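Local coordinates for response regulator (Caulobacter vibrioides, PDB 3T0Y), which probably acts in the general stress response as a PhyR-type regulator, its sigma-like N-terminal part, the piece present here, binding an anti-sigma factor in place of a sigma factor, at residues Pro26-Arg29 against Arg30-Arg33; Ala34-Asp38 against Gln39-Asp43; Val73-Ala76 against Ile77-Ser81. All blocks are in the same frame, centred on the assembly; numbering follows the deposited sequence.

Interaction 1: Pro26-Arg29 against Arg30-Arg33; sequences PYIR and RYAR
The side chains of Tyr27 and Arg30, three residues apart on helix 25-36, meet at a ring edge: Arg30 NH2 comes up near the plane of the phenol ring, 3.6 Å from Tyr27 CD1, while that carbon lies over one face of the guanidinium. With the two planes 65° apart this is no flat stack. The arginine chain runs extended from the helix, CG opposite the backbone N (chi1 177°), and bends only at chi3, where its head turns back towards the tyrosine. Its charge is met elsewhere, by Glu107 of the second subunit and by an acidic side chain on a chain of a different protein in the assembly.

Apolar contact is made on the side facing the body of the domain. Ile28 CD1 reaches Tyr31 CD2 at 4.0 Å, obliquely to the ring, and a branched aliphatic chain suits a site closed in by Val46 and Tyr71. Ala32, short enough for close helix packing, also touches Val46.

The backbone supplies the regular bonds. Tyr31 N donates to Tyr27 O at 3.0 Å, Ala32 N to Ile28 O at 2.8 Å and Arg33 N to Arg29 O at 3.0 Å. The arrangement is that of an amphipathic alpha-helix in the PhyR sigma2-like domain, its apolar side turned to helices 39-54 and 66-80, while Arg33, like Arg30, is salt-bridged to the second subunit, at Asp84.

Interaction 2: Ala34-Asp38 against Gln39-Asp43; sequences ALTGD and QATGD
Asp38 caps helix 39-54 by receiving two bonds from Thr41 on a single carboxylate oxygen. Thr41 N gives its hydrogen to Asp38 OD2 at 2.8 Å, with an N-H...O angle of 158°, and Thr41 OG1 donates to the same Asp38 OD2 at 2.7 Å. Both donors use the syn side of the oxygen but approach from opposite faces of the carboxylate plane. The aspartate can reach forward in this way because chi1, at 69°, sets CG between its backbone N and carbonyl carbon. Behind the cap the first helical turn closes as Gly42 N donates to Asp38 O at 2.9 Å.

Beside these bonds the two threonines touch through Thr36 OG1 and Thr41 CG2, 3.4 Å apart; the Thr36 hydroxyl itself is bonded to Ala32 O, one turn back on helix 25-36. Gly37 lets the chain leave that helix with a positive phi of 119°, where a CB would be jammed against the preceding carbonyl oxygen. Further along, Gln39 NE2 donates to Asp43 OD1 at 3.1 Å, from above the carboxylate plane, and the same nitrogen is probably hydrogen-bonded to Arg29 O; Asp43 OD2 makes a salt bridge with Arg29. Pro95 of helix 95-106 packs on Asp38 and Thr41, and Arg98 is hydrogen-bonded to Thr41 OG1.

An aspartate at the N-cap answers an amide that has no helical carbonyl before it. Its negative charge lies at the positive end of the helix dipole, which probably stabilises the ionised carboxylate, while the paired bonds restrict the rotation of both side chains.

Interaction 3: Val73-Ala76 against Ile77-Ser81; sequences VFHA and IWLSS
The C-terminal turns of helix 66-80, the helix that follows helix 39-54 in the sigma2-like domain, carry three aromatic side chains, with Trp78 touched by His75 on its ring and by Phe74 at CB. His75 CE1 lies near the plane of the indole, at its edge, 3.8 Å from Trp78 CZ3. The imidazole and the six-membered ring of Trp78 are oblique, their planes 42° apart. A chi1 of 179° for His75 and 174° for Trp78 puts each CG beside its own carbonyl carbon, which sets the imidazole near the indole edge. Both methyls of Leu79 lie against the imidazole, the nearer, Leu79 CD2, 3.7 Å from His75 NE2. One turn before the tryptophan, Phe74 CE1 meets Trp78 CB at 4.2 Å.

Large rings suit these positions because several parts of the fold meet them: Phe74 packs on Ala32 and Leu35, while Trp78 lies edge-to-face with Tyr45 and forms a cation-pi pair with Arg92. Beta-branched Ile77 packs on Tyr45, Val48 and Ala49 of helix 39-54 and on Leu58.

Regular helix bonds run beneath, Trp78 N to Phe74 O at 2.8 Å and Leu79 N to His75 O at 2.8 Å. Near the end of the segment, Trp78 O accepts twice, from Ser81 N at 3.2 Å and from Ser81 OG at 2.9 Å; the small serine suits this place, its hydroxyl also bonding the phenol of Tyr45. His75 ND1, by contrast, is buried without a polar partner, so a neutral imidazole is probably preferred beside Trp78, Leu79 and Leu118 of the second subunit.

Overall arrangement
From the N terminus, interaction 1 lies along helix 25-36, and interaction 2 follows at once, taking the chain through the turn into helix 39-54. Interaction 3 comes later, on helix 66-80. The three stand in series without nesting or crossing, and each is local, so none closes a long loop. Contacts between them help hold helices 25-36, 39-54 and 66-80 together. Ala32 CB packs 3.4 Å from Gly42 O between interactions 1 and 2, Tyr31 CE2 and Phe74 CE1 lie 3.6 Å apart between interactions 1 and 3, and Leu35 CD2 is 3.6 Å from Trp78 CE2 between interactions 2 and 3. All three also touch the second subunit.

Interaction 1: Pro26-Arg29 against Arg30-Arg33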
ATOM      1  N   PRO C  26       5.351 -16.185   2.007  1.00 23.75           N
ATOM      2  CA  PRO C  26       4.474 -16.007   0.840  1.00 26.57           C
ATOM      3  C   PRO C  26       3.007 -15.888   1.248  1.00 26.97           C
ATOM      4  O   PRO C  26       2.219 -15.251   0.543  1.00 29.57           O
ATOM      5  CB  PRO C  26       4.679 -17.304   0.031  1.00 29.70           C
ATOM      6  CG  PRO C  26       5.985 -17.851   0.491  1.00 29.87           C
ATOM      7  CD  PRO C  26       6.117 -17.441   1.941  1.00 31.29           C
ATOM      8  N   TYR C  27       2.636 -16.501   2.370  1.00 25.15           N
ATOM      9  CA  TYR C  27       1.234 -16.498   2.790  1.00 23.46           C
ATOM     10  C   TYR C  27       0.831 -15.194   3.459  1.00 22.22           C
ATOM     11  O   TYR C  27      -0.184 -14.622   3.116  1.00 22.44           O
ATOM     12  CB  TYR C  27       0.936 -17.715   3.652  1.00 25.32           C
ATOM     13  CG  TYR C  27       1.239 -18.955   2.865  1.00 32.99           C
ATOM     14  CD1 TYR C  27       0.307 -19.468   1.970  1.00 33.39           C
ATOM     15  CD2 TYR C  27       2.478 -19.568   2.949  1.00 33.91           C
ATOM     16  CE1 TYR C  27       0.585 -20.578   1.215  1.00 37.47           C
ATOM     17  CE2 TYR C  27       2.771 -20.690   2.193  1.00 38.91           C
ATOM     18  CZ  TYR C  27       1.818 -21.189   1.329  1.00 42.96           C
ATOM     19  OH  TYR C  27       2.091 -22.298   0.568  1.00 47.47           O
ATOM     20  N   ILE C  28       1.664 -14.693   4.360  1.00 24.38           N
ATOM     21  CA  ILE C  28       1.407 -13.405   4.951  1.00 22.96           C
ATOM     22  C   ILE C  28       1.368 -12.345   3.848  1.00 26.14           C
ATOM     23  O   ILE C  28       0.626 -11.371   3.949  1.00 24.48           O
ATOM     24  CB  ILE C  28       2.420 -13.068   6.087  1.00 23.87           C
ATOM     25  CG1 ILE C  28       1.890 -11.949   6.981  1.00 22.81           C
ATOM     26  CG2 ILE C  28       3.781 -12.699   5.538  1.00 24.90           C
ATOM     27  CD1 ILE C  28       0.504 -12.218   7.508  1.00 21.56           C
ATOM     28  N   ARG C  29       2.114 -12.536   2.762  1.00 23.12           N
ATOM     29  CA  ARG C  29       2.063 -11.521   1.708  1.00 21.39           C
ATOM     30  C   ARG C  29       0.722 -11.562   1.029  1.00 23.54           C
ATOM     31  O   ARG C  29       0.183 -10.516   0.643  1.00 20.63           O
ATOM     32  CB  ARG C  29       3.141 -11.710   0.646  1.00 24.22           C
ATOM     33  CG  ARG C  29       4.554 -11.573   1.125  1.00 25.32           C
ATOM     34  CD  ARG C  29       5.507 -11.711  -0.071  1.00 31.79           C
ATOM     35  NE  ARG C  29       5.541 -10.507  -0.903  1.00 30.55           N
ATOM     36  CZ  ARG C  29       5.682 -10.503  -2.226  1.00 36.54           C
ATOM     37  NH1 ARG C  29       5.779 -11.650  -2.889  1.00 32.98           N
ATOM     38  NH2 ARG C  29       5.712  -9.348  -2.889  1.00 35.00           N
ATOM     39  N   ARG C  30       0.198 -12.772   0.845  1.00 23.61           N
ATOM     40  CA  ARG C  30      -1.106 -12.915   0.222  1.00 25.19           C
ATOM     41  C   ARG C  30      -2.135 -12.210   1.093  1.00 24.54           C
ATOM     42  O   ARG C  30      -2.955 -11.456   0.596  1.00 22.38           O
ATOM     43  CB  ARG C  30      -1.499 -14.385   0.041  1.00 25.09           C
ATOM     44  CG  ARG C  30      -2.907 -14.554  -0.538  1.00 27.98           C
ATOM     45  CD  ARG C  30      -3.363 -15.997  -0.533  1.00 29.17           C
ATOM     46  NE  ARG C  30      -3.206 -16.571   0.791  1.00 22.65           N
ATOM     47  CZ  ARG C  30      -3.287 -17.860   1.072  1.00 30.44           C
ATOM     48  NH1 ARG C  30      -3.523 -18.743   0.108  1.00 35.76           N
ATOM     49  NH2 ARG C  30      -3.095 -18.265   2.316  1.00 22.42           N
ATOM     50  N   TYR C  31      -2.084 -12.460   2.398  1.00 22.87           N
ATOM     51  CA  TYR C  31      -3.074 -11.883   3.297  1.00 23.01           C
ATOM     52  C   TYR C  31      -2.946 -10.358   3.298  1.00 20.90           C
ATOM     53  O   TYR C  31      -3.938  -9.639   3.183  1.00 20.25           O
ATOM     54  CB  TYR C  31      -2.892 -12.435   4.703  1.00 15.98           C
ATOM     55  CG  TYR C  31      -3.756 -11.764   5.730  1.00 17.05           C
ATOM     56  CD1 TYR C  31      -5.136 -11.927   5.707  1.00 19.39           C
ATOM     57  CD2 TYR C  31      -3.199 -10.964   6.727  1.00 15.21           C
ATOM     58  CE1 TYR C  31      -5.945 -11.310   6.634  1.00 15.69           C
ATOM     59  CE2 TYR C  31      -4.000 -10.346   7.668  1.00 17.05           C
ATOM     60  CZ  TYR C  31      -5.387 -10.531   7.612  1.00 17.59           C
ATOM     61  OH  TYR C  31      -6.216  -9.950   8.542  1.00 14.94           O
ATOM     62  N   ALA C  32      -1.707  -9.884   3.411  1.00 16.44           N
ATOM     63  CA  ALA C  32      -1.403  -8.467   3.491  1.00 18.60           C
ATOM     64  C   ALA C  32      -1.998  -7.726   2.316  1.00 18.15           C
ATOM     65  O   ALA C  32      -2.645  -6.683   2.486  1.00 20.60           O
ATOM     66  CB  ALA C  32       0.132  -8.267   3.538  1.00 14.36           C
ATOM     67  N   ARG C  33      -1.806  -8.289   1.121  1.00 21.04           N
ATOM     68  CA  ARG C  33      -2.260  -7.671  -0.121  1.00 18.52           C
ATOM     69  C   ARG C  33      -3.783  -7.675  -0.173  1.00 21.58           C
ATOM     70  O   ARG C  33      -4.396  -6.692  -0.570  1.00 22.26           O
ATOM     71  CB  ARG C  33      -1.617  -8.367  -1.338  1.00 28.38           C
ATOM     72  CG  ARG C  33      -2.538  -8.829  -2.499  1.00 36.35           C
ATOM     73  CD  ARG C  33      -3.235  -7.685  -3.218  1.00 38.53           C
ATOM     74  NE  ARG C  33      -3.435  -7.803  -4.676  1.00 46.10           N
ATOM     75  CZ  ARG C  33      -3.192  -8.870  -5.449  1.00 49.61           C
ATOM     76  NH1 ARG C  33      -2.740 -10.013  -4.945  1.00 40.83           N
ATOM     77  NH2 ARG C  33      -3.419  -8.787  -6.759  1.00 43.35           N
TER

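Interaction 2: Ala34-Asp38 against Gln39-Asp43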
ATOM      1  N   ALA C  34      -4.403  -8.759   0.269  1.00 19.10           N
ATOM      2  CA  ALA C  34      -5.849  -8.840   0.175  1.00 22.85           C
ATOM      3  C   ALA C  34      -6.478  -7.865   1.167  1.00 21.02           C
ATOM      4  O   ALA C  34      -7.530  -7.279   0.896  1.00 23.23           O
ATOM      5  CB  ALA C  34      -6.315 -10.265   0.444  1.00 23.47           C
ATOM      6  N   LEU C  35      -5.828  -7.697   2.319  1.00 19.27           N
ATOM      7  CA  LEU C  35      -6.388  -6.882   3.390  1.00 15.33           C
ATOM      8  C   LEU C  35      -6.233  -5.414   3.095  1.00 18.79           C
ATOM      9  O   LEU C  35      -7.163  -4.645   3.325  1.00 18.18           O
ATOM     10  CB  LEU C  35      -5.745  -7.207   4.748  1.00 20.04           C
ATOM     11  CG  LEU C  35      -6.159  -6.328   5.940  1.00 23.97           C
ATOM     12  CD1 LEU C  35      -7.597  -6.660   6.428  1.00 18.13           C
ATOM     13  CD2 LEU C  35      -5.172  -6.451   7.098  1.00 16.49           C
ATOM     14  N   THR C  36      -5.084  -5.021   2.544  1.00 18.57           N
ATOM     15  CA  THR C  36      -4.747  -3.606   2.472  1.00 21.61           C
ATOM     16  C   THR C  36      -4.814  -2.976   1.068  1.00 23.73           C
ATOM     17  O   THR C  36      -4.668  -1.764   0.932  1.00 19.16           O
ATOM     18  CB  THR C  36      -3.356  -3.341   3.056  1.00 20.62           C
ATOM     19  OG1 THR C  36      -2.376  -3.855   2.151  1.00 20.38           O
ATOM     20  CG2 THR C  36      -3.204  -4.012   4.433  1.00 17.31           C
ATOM     21  N   GLY C  37      -5.019  -3.789   0.033  1.00 19.57           N
ATOM     22  CA  GLY C  37      -5.387  -3.246  -1.255  1.00 21.06           C
ATOM     23  C   GLY C  37      -4.477  -3.492  -2.429  1.00 25.48           C
ATOM     24  O   GLY C  37      -4.943  -3.488  -3.572  1.00 27.14           O
ATOM     25  N   ASP C  38      -3.188  -3.658  -2.157  1.00 22.47           N
ATOM     26  CA  ASP C  38      -2.216  -4.010  -3.182  1.00 26.95           C
ATOM     27  C   ASP C  38      -0.931  -4.539  -2.540  1.00 29.44           C
ATOM     28  O   ASP C  38      -0.776  -4.499  -1.308  1.00 26.17           O
ATOM     29  CB  ASP C  38      -1.934  -2.830  -4.133  1.00 25.87           C
ATOM     30  CG  ASP C  38      -1.184  -1.677  -3.460  1.00 27.94           C
ATOM     31  OD1 ASP C  38      -0.997  -0.628  -4.119  1.00 34.31           O
ATOM     32  OD2 ASP C  38      -0.773  -1.807  -2.291  1.00 24.29           O
ATOM     33  N   GLN C  39      -0.016  -5.038  -3.372  1.00 27.78           N
ATOM     34  CA  GLN C  39       1.171  -5.722  -2.868  1.00 26.37           C
ATOM     35  C   GLN C  39       2.139  -4.750  -2.212  1.00 23.71           C
ATOM     36  O   GLN C  39       2.801  -5.096  -1.239  1.00 24.33           O
ATOM     37  CB  GLN C  39       1.884  -6.492  -3.990  1.00 35.23           C
ATOM     38  CG  GLN C  39       2.745  -7.654  -3.489  1.00 30.07           C
ATOM     39  CD  GLN C  39       1.920  -8.702  -2.722  1.00 38.30           C
ATOM     40  OE1 GLN C  39       1.174  -9.487  -3.326  1.00 30.27           O
ATOM     41  NE2 GLN C  39       2.039  -8.702  -1.381  1.00 29.10           N
ATOM     42  N   ALA C  40       2.218  -3.533  -2.737  1.00 20.75           N
ATOM     43  CA  ALA C  40       3.104  -2.522  -2.154  1.00 23.12           C
ATOM     44  C   ALA C  40       2.682  -2.169  -0.731  1.00 24.92           C
ATOM     45  O   ALA C  40       3.502  -2.157   0.192  1.00 25.80           O
ATOM     46  CB  ALA C  40       3.138  -1.268  -3.015  1.00 27.28           C
ATOM     47  N   THR C  41       1.395  -1.876  -0.562  1.00 24.01           N
ATOM     48  CA  THR C  41       0.848  -1.596   0.748  1.00 21.00           C
ATOM     49  C   THR C  41       1.012  -2.835   1.656  1.00 26.46           C
ATOM     50  O   THR C  41       1.438  -2.713   2.822  1.00 20.06           O
ATOM     51  CB  THR C  41      -0.631  -1.169   0.658  1.00 21.56           C
ATOM     52  OG1 THR C  41      -0.761  -0.067  -0.257  1.00 23.53           O
ATOM     53  CG2 THR C  41      -1.142  -0.730   2.020  1.00 19.10           C
ATOM     54  N   GLY C  42       0.727  -4.022   1.117  1.00 21.61           N
ATOM     55  CA  GLY C  42       0.835  -5.250   1.911  1.00 23.60           C
ATOM     56  C   GLY C  42       2.269  -5.532   2.371  1.00 27.40           C
ATOM     57  O   GLY C  42       2.521  -5.845   3.540  1.00 21.90           O
ATOM     58  N   ASP C  43       3.218  -5.403   1.445  1.00 23.80           N
ATOM     59  CA  ASP C  43       4.624  -5.568   1.769  1.00 25.30           C
ATOM     60  C   ASP C  43       5.094  -4.520   2.762  1.00 23.48           C
ATOM     61  O   ASP C  43       5.955  -4.787   3.580  1.00 26.22           O
ATOM     62  CB  ASP C  43       5.482  -5.526   0.504  1.00 26.74           C
ATOM     63  CG  ASP C  43       5.245  -6.726  -0.391  1.00 29.96           C
ATOM     64  OD1 ASP C  43       4.555  -7.655   0.063  1.00 30.21           O
ATOM     65  OD2 ASP C  43       5.760  -6.765  -1.531  1.00 38.12           O
TER

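Interaction 3: Val73-Ala76 against Ile77-Ser81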
ATOM      1  N   VAL C  73       1.129 -10.980  15.113  1.00 18.60           N
ATOM      2  CA  VAL C  73       1.954  -9.772  15.140  1.00 20.01           C
ATOM      3  C   VAL C  73       1.610  -8.823  13.991  1.00 23.69           C
ATOM      4  O   VAL C  73       1.502  -7.611  14.189  1.00 26.04           O
ATOM      5  CB  VAL C  73       3.458 -10.067  15.129  1.00 24.38           C
ATOM      6  CG1 VAL C  73       4.244  -8.770  14.876  1.00 27.00           C
ATOM      7  CG2 VAL C  73       3.879 -10.684  16.436  1.00 23.55           C
ATOM      8  N   PHE C  74       1.444  -9.370  12.789  1.00 18.93           N
ATOM      9  CA  PHE C  74       1.062  -8.553  11.650  1.00 20.78           C
ATOM     10  C   PHE C  74      -0.192  -7.759  11.978  1.00 20.05           C
ATOM     11  O   PHE C  74      -0.244  -6.542  11.802  1.00 20.82           O
ATOM     12  CB  PHE C  74       0.799  -9.424  10.427  1.00 19.54           C
ATOM     13  CG  PHE C  74       0.262  -8.658   9.262  1.00 22.32           C
ATOM     14  CD1 PHE C  74      -1.100  -8.410   9.143  1.00 12.93           C
ATOM     15  CD2 PHE C  74       1.120  -8.160   8.291  1.00 18.70           C
ATOM     16  CE1 PHE C  74      -1.589  -7.693   8.071  1.00 18.53           C
ATOM     17  CE2 PHE C  74       0.629  -7.441   7.200  1.00 19.42           C
ATOM     18  CZ  PHE C  74      -0.726  -7.211   7.088  1.00 15.70           C
ATOM     19  N   HIS C  75      -1.214  -8.459  12.449  1.00 19.20           N
ATOM     20  CA  HIS C  75      -2.455  -7.786  12.777  1.00 23.27           C
ATOM     21  C   HIS C  75      -2.235  -6.663  13.800  1.00 27.57           C
ATOM     22  O   HIS C  75      -2.829  -5.602  13.689  1.00 28.06           O
ATOM     23  CB  HIS C  75      -3.515  -8.751  13.291  1.00 18.81           C
ATOM     24  CG  HIS C  75      -4.785  -8.062  13.640  1.00 23.95           C
ATOM     25  ND1 HIS C  75      -5.695  -7.660  12.682  1.00 31.51           N
ATOM     26  CD2 HIS C  75      -5.265  -7.624  14.830  1.00 28.77           C
ATOM     27  CE1 HIS C  75      -6.694  -7.026  13.275  1.00 33.44           C
ATOM     28  NE2 HIS C  75      -6.458  -6.989  14.575  1.00 28.99           N
ATOM     29  N   ALA C  76      -1.373  -6.901  14.783  1.00 25.80           N
ATOM     30  CA  ALA C  76      -1.121  -5.934  15.843  1.00 26.58           C
ATOM     31  C   ALA C  76      -0.474  -4.657  15.316  1.00 27.09           C
ATOM     32  O   ALA C  76      -0.832  -3.550  15.733  1.00 28.76           O
ATOM     33  CB  ALA C  76      -0.241  -6.547  16.920  1.00 27.85           C
ATOM     34  N   ILE C  77       0.490  -4.796  14.417  1.00 21.22           N
ATOM     35  CA  ILE C  77       1.141  -3.600  13.900  1.00 26.20           C
ATOM     36  C   ILE C  77       0.224  -2.946  12.875  1.00 29.77           C
ATOM     37  O   ILE C  77       0.207  -1.736  12.742  1.00 31.09           O
ATOM     38  CB  ILE C  77       2.567  -3.861  13.326  1.00 30.28           C
ATOM     39  CG1 ILE C  77       2.524  -4.836  12.150  1.00 30.05           C
ATOM     40  CG2 ILE C  77       3.524  -4.360  14.413  1.00 22.37           C
ATOM     41  CD1 ILE C  77       2.231  -4.165  10.832  1.00 30.77           C
ATOM     42  N   TRP C  78      -0.553  -3.754  12.162  1.00 29.84           N
ATOM     43  CA  TRP C  78      -1.493  -3.210  11.189  1.00 28.07           C
ATOM     44  C   TRP C  78      -2.516  -2.335  11.892  1.00 29.07           C
ATOM     45  O   TRP C  78      -2.791  -1.203  11.487  1.00 28.40           O
ATOM     46  CB  TRP C  78      -2.220  -4.328  10.445  1.00 25.36           C
ATOM     47  CG  TRP C  78      -3.282  -3.800   9.557  1.00 22.05           C
ATOM     48  CD1 TRP C  78      -3.112  -3.184   8.355  1.00 24.08           C
ATOM     49  CD2 TRP C  78      -4.690  -3.833   9.796  1.00 26.87           C
ATOM     50  NE1 TRP C  78      -4.332  -2.817   7.829  1.00 22.62           N
ATOM     51  CE2 TRP C  78      -5.319  -3.215   8.691  1.00 22.60           C
ATOM     52  CE3 TRP C  78      -5.484  -4.323  10.838  1.00 26.79           C
ATOM     53  CZ2 TRP C  78      -6.705  -3.063   8.605  1.00 22.18           C
ATOM     54  CZ3 TRP C  78      -6.855  -4.186  10.744  1.00 27.11           C
ATOM     55  CH2 TRP C  78      -7.454  -3.559   9.629  1.00 26.05           C
ATOM     56  N   LEU C  79      -3.071  -2.892  12.953  1.00 26.97           N
ATOM     57  CA  LEU C  79      -4.039  -2.218  13.790  1.00 32.76           C
ATOM     58  C   LEU C  79      -3.494  -0.889  14.285  1.00 35.32           C
ATOM     59  O   LEU C  79      -4.116   0.156  14.099  1.00 35.84           O
ATOM     60  CB  LEU C  79      -4.343  -3.108  14.993  1.00 35.55           C
ATOM     61  CG  LEU C  79      -5.722  -2.940  15.600  1.00 38.33           C
ATOM     62  CD1 LEU C  79      -6.756  -3.010  14.488  1.00 40.36           C
ATOM     63  CD2 LEU C  79      -5.958  -4.016  16.637  1.00 34.65           C
ATOM     64  N   SER C  80      -2.323  -0.941  14.912  1.00 32.31           N
ATOM     65  CA  SER C  80      -1.701   0.232  15.525  1.00 40.24           C
ATOM     66  C   SER C  80      -1.199   1.299  14.534  1.00 44.26           C
ATOM     67  O   SER C  80      -0.732   2.365  14.942  1.00 41.60           O
ATOM     68  CB  SER C  80      -0.526  -0.203  16.408  1.00 38.95           C
ATOM     69  OG  SER C  80       0.659  -0.351  15.636  1.00 42.16           O
ATOM     70  N   SER C  81      -1.268   1.018  13.239  1.00 42.38           N
ATOM     71  CA  SER C  81      -0.751   1.978  12.274  1.00 42.56           C
ATOM     72  C   SER C  81      -1.695   3.181  12.154  1.00 37.91           C
ATOM     73  O   SER C  81      -1.282   4.254  11.728  1.00 44.39           O
ATOM     74  CB  SER C  81      -0.455   1.317  10.911  1.00 31.76           C
ATOM     75  OG  SER C  81      -1.634   1.139  10.142  1.00 33.53           O
TER